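Local coordinates for protein beta-phosphoglucomutase (Bacteroides vulgatus, PDB 3DV9) that probably interconverts beta-glucose 1-phosphate and glucose 6-phosphate as a magnesium-dependent phosphoglucomutase of the haloacid dehalogenase (HAD) family, at residues 230-233 against 234-238. Residues are numbered along the deposited sequence; the frame is centred on the assembly and turned at random. Where two conformers were deposited one is given.
Sequences MPDF and NKNWE
Phe233 lies alongside Trp237, one helical turn further on, its CZ end overlapping the six-membered ring of the indole: CZ of Phe233 is 3.7 Å from CE3 of Trp237. Both belong to the first turns of helix 230-244, which packs on the parallel sheet of the HAD Rossmann-like core. The two ring planes meet obliquely, at 72°. Each side chain carries its CG anti to the backbone N, so both rings point the same way and pack on the sheet, Phe233 on Ile188 and Trp237 on Leu186. Large, mostly apolar rings suit this buried side; the indole NE1 is weakly bonded to Gln241 OE1, and Trp237 also reaches Val116 and Ile120 of helix 113-122. On that flank Asn234 turns its OD1 to Lys119, while its backbone N donates to Met230 O at 2.9 Å.

The polar side is built round Asp232 O, which takes two bonds from Asn236. The backbone N of Asn236 gives the regular i to i+4 bond at 3.1 Å, and ND2 adds one at 2.8 Å, nearly straight at 168°; the two donors come from opposite faces of the carbonyl plane. With CG beside its own backbone N (chi1 -80°), the Asn236 amide folds back along the helix to reach that oxygen. Replacing Asn236 by an alanine would probably cost Asp232 O the ND2 bond and leave the bridging water without its amide partner. Asp232 suits the first turn, since in the conformer described here its OD2 accepts from His228 N just ahead of the helix. In that same conformer one water completes the link, donating to Asp232 OD1 at 2.6 Å and accepting from Asn236 ND2 at 2.9 Å.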
loop_
_atom_site.group_PDB
_atom_site.type_symbol
_atom_site.label_atom_id
_atom_site.label_comp_id
_atom_site.label_asym_id
_atom_site.label_seq_id
_atom_site.Cartn_x
_atom_site.Cartn_y
_atom_site.Cartn_z
HETATM N N MSE A 230 6.261 11.311 -1.792
HETATM C CA MSE A 230 7.262 10.539 -1.035
HETATM C C MSE A 230 8.444 11.444 -0.618
HETATM O O MSE A 230 8.990 11.290 0.463
HETATM C CB MSE A 230 7.703 9.274 -1.779
HETATM C CG MSE A 230 6.724 8.130 -1.708
HETATM SE SE MSE A 230 6.375 7.516 0.092
HETATM C CE MSE A 230 7.930 6.450 0.426
ATOM N N PRO A 231 8.879 12.383 -1.493
ATOM C CA PRO A 231 9.875 13.318 -0.930
ATOM C C PRO A 231 9.416 14.099 0.325
ATOM O O PRO A 231 10.218 14.328 1.240
ATOM C CB PRO A 231 10.119 14.279 -2.114
ATOM C CG PRO A 231 9.922 13.358 -3.358
ATOM C CD PRO A 231 8.691 12.564 -2.958
ATOM N N ASP A 232 8.139 14.472 0.375
ATOM C CA ASP A 232 7.518 15.158 1.526
ATOM C C ASP A 232 7.631 14.253 2.764
ATOM O O ASP A 232 8.074 14.671 3.846
ATOM C CB ASP A 232 6.045 15.525 1.170
ATOM C CG ASP A 232 5.381 16.507 2.165
ATOM O OD1 ASP A 232 6.127 17.266 2.825
ATOM O OD2 ASP A 232 4.100 16.558 2.276
ATOM N N PHE A 233 7.241 12.995 2.579
ATOM C CA PHE A 233 7.307 12.003 3.667
ATOM C C PHE A 233 8.767 11.850 4.168
ATOM O O PHE A 233 9.049 11.965 5.362
ATOM C CB PHE A 233 6.718 10.675 3.197
ATOM C CG PHE A 233 6.863 9.581 4.195
ATOM C CD1 PHE A 233 6.333 9.714 5.469
ATOM C CD2 PHE A 233 7.629 8.457 3.881
ATOM C CE1 PHE A 233 6.483 8.685 6.434
ATOM C CE2 PHE A 233 7.790 7.410 4.821
ATOM C CZ PHE A 233 7.240 7.543 6.115
ATOM N N ASN A 234 9.685 11.686 3.225
ATOM C CA ASN A 234 11.091 11.524 3.537
ATOM C C ASN A 234 11.568 12.748 4.340
ATOM O O ASN A 234 12.263 12.600 5.363
ATOM C CB ASN A 234 11.906 11.376 2.259
ATOM C CG ASN A 234 13.386 11.317 2.542
ATOM O OD1 ASN A 234 13.808 10.652 3.495
ATOM N ND2 ASN A 234 14.180 12.059 1.762
ATOM N N LYS A 235 11.236 13.953 3.868
ATOM C CA LYS A 235 11.734 15.175 4.509
ATOM C C LYS A 235 11.262 15.292 5.967
ATOM O O LYS A 235 11.957 15.851 6.839
ATOM C CB LYS A 235 11.232 16.384 3.741
ATOM C CG LYS A 235 11.686 17.709 4.278
ATOM C CD LYS A 235 11.335 18.829 3.304
ATOM C CE LYS A 235 9.840 18.901 3.006
ATOM N NZ LYS A 235 9.518 19.896 1.921
ATOM N N ASN A 236 10.068 14.786 6.198
ATOM C CA ASN A 236 9.425 14.842 7.495
ATOM C C ASN A 236 9.732 13.670 8.430
ATOM O O ASN A 236 9.288 13.657 9.583
ATOM C CB ASN A 236 7.927 14.964 7.278
ATOM C CG ASN A 236 7.525 16.372 6.945
ATOM O OD1 ASN A 236 7.383 17.212 7.835
ATOM N ND2 ASN A 236 7.364 16.656 5.656
ATOM N N TRP A 237 10.516 12.711 7.948
ATOM C CA TRP A 237 10.743 11.482 8.731
ATOM C C TRP A 237 11.343 11.781 10.141
ATOM O O TRP A 237 10.867 11.291 11.181
ATOM C CB TRP A 237 11.640 10.484 7.957
ATOM C CG TRP A 237 11.865 9.342 8.865
ATOM C CD1 TRP A 237 12.993 9.042 9.532
ATOM C CD2 TRP A 237 10.856 8.405 9.303
ATOM N NE1 TRP A 237 12.776 7.937 10.347
ATOM C CE2 TRP A 237 11.469 7.535 10.225
ATOM C CE3 TRP A 237 9.493 8.230 8.995
ATOM C CZ2 TRP A 237 10.762 6.483 10.858
ATOM C CZ3 TRP A 237 8.788 7.185 9.617
ATOM C CH2 TRP A 237 9.428 6.327 10.535
ATOM N N GLU A 238 12.415 12.547 10.173
ATOM C CA GLU A 238 13.100 12.870 11.452
ATOM C C GLU A 238 12.144 13.465 12.491
ATOM O O GLU A 238 12.099 12.996 13.641
ATOM C CB GLU A 238 14.305 13.776 11.201
ATOM C CG GLU A 238 15.325 13.116 10.230
ATOM C CD GLU A 238 15.232 13.596 8.758
ATOM O OE1 GLU A 238 14.211 13.324 8.026
ATOM O OE2 GLU A 238 16.240 14.269 8.343
HETATM O O HOH W 1 6.494 19.189 4.484
#